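Local coordinates for protein putative acetylornithine deacetylase (Sulfolobus tokodaii, PDB 3VPB) that probably catalyses the ATP-dependent joining of glutamate to the C-terminal glutamate of the carrier protein LysW in arginine biosynthesis, at residues B[269-272]-B[273-276]. Sequence-based numbering, arbitrary orientation.
Sequences AQKL and VEYI
Leu272 and Ile276 make an apolar pair on a buried side of the helix. Leu272 CG meets Ile276 CD1 at 3.8 Å, and Leu272 CD1 comes within 4.0 Å of the same Ile276 CD1. The two chains are skewed to each other. The bond from Ile276 N to Leu272 O ties the same two residues through the backbone. Val273 does likewise with Ala269: Val273 N donates to Ala269 O over 3.1 Å, and Val273 CG2 lies 3.4 Å from that oxygen.

Glu274 and Gln270 sit one helical turn apart and are joined twice. In the backbone, Glu274 N donates to Gln270 O. In the side chains, Gln270 NE2 donates to Glu274 OE1 over 3.0 Å, and the N-H points almost straight at the oxygen (178°). The carboxylate oxygen lies in the plane of the amide, whereas the amide nitrogen reaches it from above the carboxylate plane. The planes of the amide and the carboxylate are 83° apart. Gln270 bends at chi2 (61°), which turns NE2 toward the Glu274 carboxylate. Glu274 runs out straight beyond CG, and Glu274 CG passes 3.2 Å from Gln270 O. Gln270 OE1 accepts from Asn24 ND2, so both ends of the amide have partners that fix its rotation. Lys271 lies alongside Glu274. Lys271 CD is 3.8 Å from Glu274 OE2, while Lys271 NZ stays 5.8 Å from it, too far for a salt bridge.

Such i to i+4 pairs are characteristic of an alpha-helix, here 268-280 near the C-terminus of the chain. Ala269 and Val273 face helix 12-23 of the preATP-grasp region, touching Ala20, and Ile276 touches Met1. Lys271 and Tyr275 rest on Ile182 of strand 175-182, and Tyr275 OH is hydrogen-bonded to Glu232. Helix 268-280 thus bridges the N-terminal region and the large antiparallel sheet.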
ATOM      1  N   ALA B 269      31.447   0.551  18.601  1.00 16.57           N
ATOM      2  CA  ALA B 269      30.632   0.519  19.835  1.00 17.89           C
ATOM      3  C   ALA B 269      31.420   1.045  21.055  1.00 17.93           C
ATOM      4  O   ALA B 269      30.894   1.784  21.892  1.00 17.62           O
ATOM      5  CB  ALA B 269      30.059  -0.879  20.074  1.00 16.99           C
ATOM      6  N   GLN B 270      32.710   0.722  21.124  1.00 18.31           N
ATOM      7  CA  GLN B 270      33.548   1.231  22.228  1.00 18.67           C
ATOM      8  C   GLN B 270      33.745   2.739  22.134  1.00 17.82           C
ATOM      9  O   GLN B 270      33.674   3.454  23.159  1.00 17.58           O
ATOM     10  CB  GLN B 270      34.911   0.496  22.227  1.00 19.42           C
ATOM     11  CG  GLN B 270      35.883   0.937  23.330  1.00 21.01           C
ATOM     12  CD  GLN B 270      35.344   0.697  24.742  1.00 21.44           C
ATOM     13  OE1 GLN B 270      34.590  -0.240  24.985  1.00 22.91           O
ATOM     14  NE2 GLN B 270      35.742   1.555  25.678  1.00 22.42           N
ATOM     15  N   LYS B 271      34.007   3.239  20.924  1.00 16.53           N
ATOM     16  CA  LYS B 271      34.168   4.686  20.722  1.00 16.24           C
ATOM     17  C   LYS B 271      32.902   5.461  21.083  1.00 15.68           C
ATOM     18  O   LYS B 271      32.965   6.545  21.659  1.00 15.28           O
ATOM     19  CB  LYS B 271      34.594   5.003  19.280  1.00 14.97           C
ATOM     20  CG  LYS B 271      35.964   4.418  18.913  1.00 18.99           C
ATOM     21  CD  LYS B 271      37.062   5.182  19.680  1.00 25.07           C
ATOM     22  CE  LYS B 271      38.437   4.556  19.455  1.00 30.58           C
ATOM     23  NZ  LYS B 271      38.869   4.761  18.037  1.00 35.17           N
ATOM     24  N   LEU B 272      31.754   4.900  20.735  1.00 15.23           N
ATOM     25  CA  LEU B 272      30.468   5.527  21.089  1.00 15.26           C
ATOM     26  C   LEU B 272      30.280   5.610  22.615  1.00 15.32           C
ATOM     27  O   LEU B 272      29.929   6.669  23.156  1.00 15.70           O
ATOM     28  CB  LEU B 272      29.307   4.697  20.491  1.00 14.94           C
ATOM     29  CG  LEU B 272      27.903   5.246  20.819  1.00 15.72           C
ATOM     30  CD1 LEU B 272      27.692   6.650  20.295  1.00 16.30           C
ATOM     31  CD2 LEU B 272      26.853   4.289  20.268  1.00 16.88           C
ATOM     32  N   VAL B 273      30.506   4.489  23.297  1.00 16.18           N
ATOM     33  CA  VAL B 273      30.264   4.410  24.746  1.00 16.70           C
ATOM     34  C   VAL B 273      31.259   5.351  25.432  1.00 17.37           C
ATOM     35  O   VAL B 273      30.895   6.100  26.340  1.00 17.86           O
ATOM     36  CB  VAL B 273      30.345   2.967  25.276  1.00 16.57           C
ATOM     37  CG1 VAL B 273      30.355   2.952  26.802  1.00 16.59           C
ATOM     38  CG2 VAL B 273      29.129   2.175  24.793  1.00 15.67           C
ATOM     39  N   GLU B 274      32.496   5.363  24.951  1.00 17.66           N
ATOM     40  CA  GLU B 274      33.480   6.319  25.490  1.00 18.51           C
ATOM     41  C   GLU B 274      33.019   7.755  25.347  1.00 19.13           C
ATOM     42  O   GLU B 274      33.124   8.545  26.310  1.00 19.66           O
ATOM     43  CB  GLU B 274      34.824   6.144  24.792  1.00 19.62           C
ATOM     44  CG  GLU B 274      35.565   4.921  25.269  1.00 22.04           C
ATOM     45  CD  GLU B 274      36.864   4.663  24.508  1.00 27.75           C
ATOM     46  OE1 GLU B 274      37.613   3.743  24.917  1.00 31.46           O
ATOM     47  OE2 GLU B 274      37.141   5.367  23.511  1.00 31.08           O
ATOM     48  N   TYR B 275      32.547   8.117  24.152  1.00 17.22           N
ATOM     49  CA  TYR B 275      32.022   9.454  23.898  1.00 18.54           C
ATOM     50  C   TYR B 275      30.879   9.816  24.862  1.00 18.35           C
ATOM     51  O   TYR B 275      30.847  10.920  25.398  1.00 18.43           O
ATOM     52  CB  TYR B 275      31.544   9.571  22.449  1.00 18.26           C
ATOM     53  CG  TYR B 275      30.823  10.854  22.139  1.00 19.81           C
ATOM     54  CD1 TYR B 275      31.535  12.028  21.857  1.00 21.30           C
ATOM     55  CD2 TYR B 275      29.428  10.908  22.141  1.00 20.78           C
ATOM     56  CE1 TYR B 275      30.868  13.235  21.551  1.00 22.94           C
ATOM     57  CE2 TYR B 275      28.762  12.097  21.851  1.00 23.46           C
ATOM     58  CZ  TYR B 275      29.488  13.252  21.563  1.00 23.88           C
ATOM     59  OH  TYR B 275      28.818  14.418  21.293  1.00 25.44           O
ATOM     60  N   ILE B 276      29.961   8.886  25.067  1.00 17.81           N
ATOM     61  CA  ILE B 276      28.808   9.102  25.957  1.00 19.01           C
ATOM     62  C   ILE B 276      29.274   9.332  27.396  1.00 18.99           C
ATOM     63  O   ILE B 276      28.832  10.276  28.046  1.00 19.82           O
ATOM     64  CB  ILE B 276      27.809   7.924  25.848  1.00 17.65           C
ATOM     65  CG1 ILE B 276      27.104   8.001  24.490  1.00 19.57           C
ATOM     66  CG2 ILE B 276      26.741   7.934  26.961  1.00 19.39           C
ATOM     67  CD1 ILE B 276      26.499   6.628  24.099  1.00 19.90           C
TER